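Local coordinates for protein histone acetyltransferase, ELP3 family (Methanocaldococcus infernus, PDB 6IA8) that forms 5-(carboxymethyl)uridine at the wobble position 34 of tRNA from acetyl-CoA, using S-adenosyl-L-methionine and a [4Fe-4S] cluster, at residues D153-E165 with L171-C185. Residues are numbered along the deposited sequence; the frame is centred on the assembly and turned at random.
Sequences DWFIKRCLDAMNE and LEEAQKINETAKHRC. With SO4 (sulfate ion), chain H; SO4 (sulfate ion), chain F.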
# COMPACT_ATOMS: atom_id res chain seq x y z
N ASP A 153 -1.45 -18.69 -10.19
CA ASP A 153 -1.32 -18.25 -11.58
C ASP A 153 -2.69 -18.15 -12.23
O ASP A 153 -3.01 -17.16 -12.89
CB ASP A 153 -0.42 -19.21 -12.36
CG ASP A 153 1.02 -19.13 -11.93
OD1 ASP A 153 1.36 -18.27 -11.09
OD2 ASP A 153 1.82 -19.93 -12.46
N TRP A 154 -3.53 -19.17 -12.02
CA TRP A 154 -4.86 -19.18 -12.61
C TRP A 154 -5.71 -18.03 -12.07
O TRP A 154 -6.37 -17.33 -12.84
CB TRP A 154 -5.53 -20.54 -12.35
CG TRP A 154 -6.99 -20.59 -12.69
CD1 TRP A 154 -7.54 -20.83 -13.92
CD2 TRP A 154 -8.09 -20.38 -11.79
NE1 TRP A 154 -8.92 -20.79 -13.84
CE2 TRP A 154 -9.28 -20.52 -12.54
CE3 TRP A 154 -8.17 -20.11 -10.41
CZ2 TRP A 154 -10.54 -20.38 -11.97
CZ3 TRP A 154 -9.42 -19.97 -9.85
CH2 TRP A 154 -10.59 -20.10 -10.63
N PHE A 155 -5.66 -17.80 -10.76
CA PHE A 155 -6.51 -16.78 -10.16
C PHE A 155 -6.18 -15.40 -10.72
O PHE A 155 -7.07 -14.62 -11.09
CB PHE A 155 -6.35 -16.80 -8.65
CG PHE A 155 -7.38 -15.99 -7.92
CD1 PHE A 155 -7.22 -14.63 -7.76
CD2 PHE A 155 -8.52 -16.60 -7.41
CE1 PHE A 155 -8.18 -13.89 -7.08
CE2 PHE A 155 -9.47 -15.87 -6.73
CZ PHE A 155 -9.32 -14.52 -6.56
N ILE A 156 -4.89 -15.08 -10.78
CA ILE A 156 -4.49 -13.78 -11.30
C ILE A 156 -4.79 -13.69 -12.79
O ILE A 156 -5.24 -12.64 -13.29
CB ILE A 156 -3.01 -13.50 -11.02
CG1 ILE A 156 -2.76 -13.42 -9.50
CG2 ILE A 156 -2.59 -12.21 -11.73
CD1 ILE A 156 -3.56 -12.41 -8.76
N LYS A 157 -4.55 -14.78 -13.53
CA LYS A 157 -4.86 -14.82 -14.95
C LYS A 157 -6.31 -14.44 -15.19
O LYS A 157 -6.62 -13.63 -16.08
CB LYS A 157 -4.58 -16.21 -15.50
CG LYS A 157 -4.99 -16.39 -16.94
CD LYS A 157 -4.78 -17.87 -17.41
CE LYS A 157 -5.45 -18.12 -18.71
NZ LYS A 157 -6.93 -17.98 -18.64
N ARG A 158 -7.22 -15.02 -14.41
CA ARG A 158 -8.64 -14.81 -14.64
C ARG A 158 -9.08 -13.40 -14.25
O ARG A 158 -10.02 -12.85 -14.85
CB ARG A 158 -9.46 -15.85 -13.86
CG ARG A 158 -9.31 -17.27 -14.37
CD ARG A 158 -9.82 -17.39 -15.82
NE ARG A 158 -11.28 -17.26 -15.87
CZ ARG A 158 -11.97 -16.93 -16.95
NH1 ARG A 158 -11.34 -16.66 -18.08
NH2 ARG A 158 -13.29 -16.86 -16.89
N CYS A 159 -8.46 -12.82 -13.22
CA CYS A 159 -8.73 -11.41 -12.94
C CYS A 159 -8.33 -10.53 -14.12
O CYS A 159 -9.06 -9.59 -14.49
CB CYS A 159 -7.99 -10.98 -11.67
SG CYS A 159 -8.53 -11.79 -10.15
N LEU A 160 -7.16 -10.80 -14.69
CA LEU A 160 -6.73 -10.05 -15.86
C LEU A 160 -7.62 -10.33 -17.06
O LEU A 160 -7.85 -9.42 -17.87
CB LEU A 160 -5.27 -10.38 -16.19
CG LEU A 160 -4.26 -9.96 -15.12
CD1 LEU A 160 -2.89 -10.49 -15.48
CD2 LEU A 160 -4.25 -8.46 -14.99
N ASP A 161 -8.09 -11.58 -17.21
CA ASP A 161 -9.03 -11.89 -18.28
C ASP A 161 -10.25 -10.98 -18.19
O ASP A 161 -10.76 -10.51 -19.22
CB ASP A 161 -9.47 -13.37 -18.24
CG ASP A 161 -8.36 -14.33 -18.65
OD1 ASP A 161 -7.37 -13.90 -19.29
OD2 ASP A 161 -8.49 -15.53 -18.34
N ALA A 162 -10.78 -10.78 -16.98
CA ALA A 162 -11.94 -9.93 -16.79
C ALA A 162 -11.63 -8.49 -17.16
O ALA A 162 -12.46 -7.81 -17.76
CB ALA A 162 -12.43 -9.98 -15.35
N MET A 163 -10.43 -8.02 -16.82
CA MET A 163 -10.05 -6.67 -17.20
C MET A 163 -9.85 -6.57 -18.70
O MET A 163 -10.22 -5.56 -19.31
CB MET A 163 -8.76 -6.24 -16.49
CG MET A 163 -8.86 -6.25 -14.97
SD MET A 163 -7.26 -5.74 -14.28
CE MET A 163 -7.22 -6.74 -12.80
N ASN A 164 -9.23 -7.60 -19.30
CA ASN A 164 -8.96 -7.60 -20.74
C ASN A 164 -10.23 -7.80 -21.56
O ASN A 164 -10.26 -7.45 -22.74
CB ASN A 164 -7.96 -8.70 -21.12
CG ASN A 164 -6.60 -8.53 -20.45
OD1 ASN A 164 -6.23 -7.44 -20.03
ND2 ASN A 164 -5.85 -9.61 -20.34
N GLU A 165 -11.25 -8.40 -20.96
CA GLU A 165 -12.48 -8.75 -21.66
C GLU A 165 -12.22 -9.75 -22.79
O GLU A 165 -12.80 -9.67 -23.87
CB GLU A 165 -13.20 -7.52 -22.19
CG GLU A 165 -13.74 -6.60 -21.10
CD GLU A 165 -14.20 -5.26 -21.64
OE1 GLU A 165 -14.04 -4.24 -20.95
OE2 GLU A 165 -14.71 -5.22 -22.78
N LEU A 171 -1.22 -17.13 -17.94
CA LEU A 171 -0.97 -15.92 -17.17
C LEU A 171 -0.14 -14.92 -17.96
O LEU A 171 -0.51 -13.75 -18.08
CB LEU A 171 -0.26 -16.29 -15.87
CG LEU A 171 0.23 -15.11 -15.01
CD1 LEU A 171 -0.93 -14.26 -14.49
CD2 LEU A 171 1.05 -15.62 -13.84
N GLU A 172 0.98 -15.38 -18.52
CA GLU A 172 1.87 -14.48 -19.26
C GLU A 172 1.14 -13.82 -20.43
O GLU A 172 1.37 -12.64 -20.72
CB GLU A 172 3.09 -15.26 -19.76
CG GLU A 172 4.10 -14.44 -20.53
CD GLU A 172 5.25 -15.29 -21.06
OE1 GLU A 172 5.16 -16.53 -20.97
OE2 GLU A 172 6.23 -14.71 -21.57
N GLU A 173 0.27 -14.55 -21.11
CA GLU A 173 -0.45 -13.92 -22.21
C GLU A 173 -1.44 -12.88 -21.70
O GLU A 173 -1.59 -11.81 -22.31
CB GLU A 173 -1.17 -14.95 -23.06
CG GLU A 173 -1.79 -14.33 -24.30
CD GLU A 173 -2.71 -15.27 -25.07
OE1 GLU A 173 -3.10 -14.93 -26.20
OE2 GLU A 173 -3.04 -16.34 -24.52
N ALA A 174 -2.16 -13.18 -20.61
CA ALA A 174 -3.09 -12.22 -20.02
C ALA A 174 -2.36 -10.95 -19.58
O ALA A 174 -2.87 -9.83 -19.70
CB ALA A 174 -3.81 -12.86 -18.84
N GLN A 175 -1.16 -11.11 -19.02
CA GLN A 175 -0.38 -9.94 -18.61
C GLN A 175 -0.01 -9.10 -19.83
O GLN A 175 -0.16 -7.87 -19.82
CB GLN A 175 0.87 -10.39 -17.85
CG GLN A 175 0.56 -10.96 -16.49
CD GLN A 175 1.76 -11.64 -15.84
OE1 GLN A 175 2.61 -12.17 -16.55
NE2 GLN A 175 1.81 -11.67 -14.50
N LYS A 176 0.43 -9.75 -20.91
CA LYS A 176 0.84 -9.02 -22.10
C LYS A 176 -0.34 -8.28 -22.70
O LYS A 176 -0.23 -7.11 -23.06
CB LYS A 176 1.45 -9.98 -23.11
CG LYS A 176 1.97 -9.33 -24.38
N ILE A 177 -1.48 -8.97 -22.79
CA ILE A 177 -2.68 -8.32 -23.31
C ILE A 177 -3.05 -7.11 -22.46
O ILE A 177 -3.44 -6.06 -22.98
CB ILE A 177 -3.84 -9.33 -23.37
CG1 ILE A 177 -3.54 -10.42 -24.41
CG2 ILE A 177 -5.15 -8.59 -23.65
CD1 ILE A 177 -4.50 -11.61 -24.34
N ASN A 178 -2.95 -7.25 -21.13
CA ASN A 178 -3.40 -6.19 -20.24
C ASN A 178 -2.56 -4.92 -20.38
O ASN A 178 -3.03 -3.83 -20.04
CB ASN A 178 -3.38 -6.68 -18.79
CG ASN A 178 -4.01 -5.70 -17.84
OD1 ASN A 178 -3.34 -5.01 -17.11
ND2 ASN A 178 -5.32 -5.62 -17.88
N GLU A 179 -1.33 -5.03 -20.89
CA GLU A 179 -0.47 -3.85 -21.00
C GLU A 179 -1.10 -2.75 -21.83
O GLU A 179 -0.76 -1.58 -21.64
CB GLU A 179 0.90 -4.22 -21.60
CG GLU A 179 1.71 -5.15 -20.74
CD GLU A 179 3.06 -5.46 -21.28
OE1 GLU A 179 3.43 -4.80 -22.24
OE2 GLU A 179 3.75 -6.36 -20.75
N THR A 180 -2.02 -3.11 -22.76
CA THR A 180 -2.69 -2.14 -23.61
C THR A 180 -4.21 -2.28 -23.59
O THR A 180 -4.90 -1.80 -24.51
CB THR A 180 -2.19 -2.26 -25.06
OG1 THR A 180 -2.43 -3.59 -25.52
CG2 THR A 180 -0.70 -1.99 -25.16
N ALA A 181 -4.76 -2.89 -22.54
CA ALA A 181 -6.19 -3.12 -22.47
C ALA A 181 -6.95 -1.85 -22.09
O ALA A 181 -6.37 -0.82 -21.73
CB ALA A 181 -6.49 -4.23 -21.46
N LYS A 182 -8.29 -1.94 -22.15
CA LYS A 182 -9.12 -0.82 -21.72
C LYS A 182 -9.12 -0.67 -20.20
O LYS A 182 -9.26 0.44 -19.69
CB LYS A 182 -10.55 -1.01 -22.23
CG LYS A 182 -10.72 -0.79 -23.73
CD LYS A 182 -12.19 -0.85 -24.15
N HIS A 183 -8.95 -1.76 -19.46
CA HIS A 183 -8.89 -1.74 -18.00
C HIS A 183 -7.51 -2.24 -17.61
O HIS A 183 -7.25 -3.45 -17.58
CB HIS A 183 -9.99 -2.60 -17.39
CG HIS A 183 -11.36 -2.29 -17.91
ND1 HIS A 183 -12.08 -1.19 -17.47
CD2 HIS A 183 -12.14 -2.93 -18.80
CE1 HIS A 183 -13.25 -1.18 -18.08
NE2 HIS A 183 -13.32 -2.22 -18.89
N ARG A 184 -6.58 -1.33 -17.38
CA ARG A 184 -5.20 -1.71 -17.12
C ARG A 184 -4.96 -1.95 -15.64
O ARG A 184 -5.38 -1.15 -14.79
CB ARG A 184 -4.25 -0.62 -17.60
CG ARG A 184 -4.36 -0.35 -19.08
CD ARG A 184 -3.07 0.25 -19.59
NE ARG A 184 -3.17 0.74 -20.96
CZ ARG A 184 -2.15 1.26 -21.63
NH1 ARG A 184 -0.95 1.33 -21.08
NH2 ARG A 184 -2.34 1.70 -22.87
N CYS A 185 -4.28 -3.06 -15.33
CA CYS A 185 -3.86 -3.36 -13.96
C CYS A 185 -2.60 -2.56 -13.66
O CYS A 185 -1.49 -2.96 -14.03
CB CYS A 185 -3.63 -4.85 -13.78
SG CYS A 185 -3.14 -5.24 -12.03
S SO4 H . -16.30 -1.89 -21.10
O1 SO4 H . -15.05 -1.95 -21.86
O2 SO4 H . -16.82 -0.52 -21.14
O3 SO4 H . -17.28 -2.80 -21.67
O4 SO4 H . -16.06 -2.27 -19.70
S SO4 F . -9.61 -20.96 -17.89
O1 SO4 F . -8.15 -20.83 -17.85
O2 SO4 F . -10.19 -19.69 -18.30
O3 SO4 F . -9.97 -22.00 -18.84
O4 SO4 F . -10.13 -21.32 -16.57
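L160, L171 and A174 interlock as knobs into holes where helices 153-164 and 171-178 pack, their axes 8.8 Å apart at closest approach and 31° from parallel. L171 CD1 lies 3.8 Å from I156 CG2, the two side chains running side by side. L160 sits among L171, A174, Q175 and N178, its CD1 on Q175 CG and its CD2 reaching C185 CB. M163 SD also packs on C185 CB.

Polar contacts centre on N164. N164 ND2 gives A174 O a bond of 3.1 Å in the carbonyl plane; CG set anti to the carbonyl carbon (chi1 -61°) brings the N164 amide to helix 171-178. A174 O also accepts N178 N. N164 OD1 takes N178 ND2 at 3.0 Å, the amide planes turned 38° apart. N178 also binds H183 O through ND2 and C185 N through OD1. Replacing N178 by an alanine would probably leave N164 OD1, H183 O and C185 N without this partner, so that the turn into strand 184-192 could shift. H183 NE2 bonds a sulfate ion, probably from the crystallisation liquor, and weakly E165 OE1; T132 O holds ND1.

This is the helical crossover between parallel strands 134-140 and 184-192 of the radical SAM core. L208 of helix 199-208 touches D153, I156 and L171.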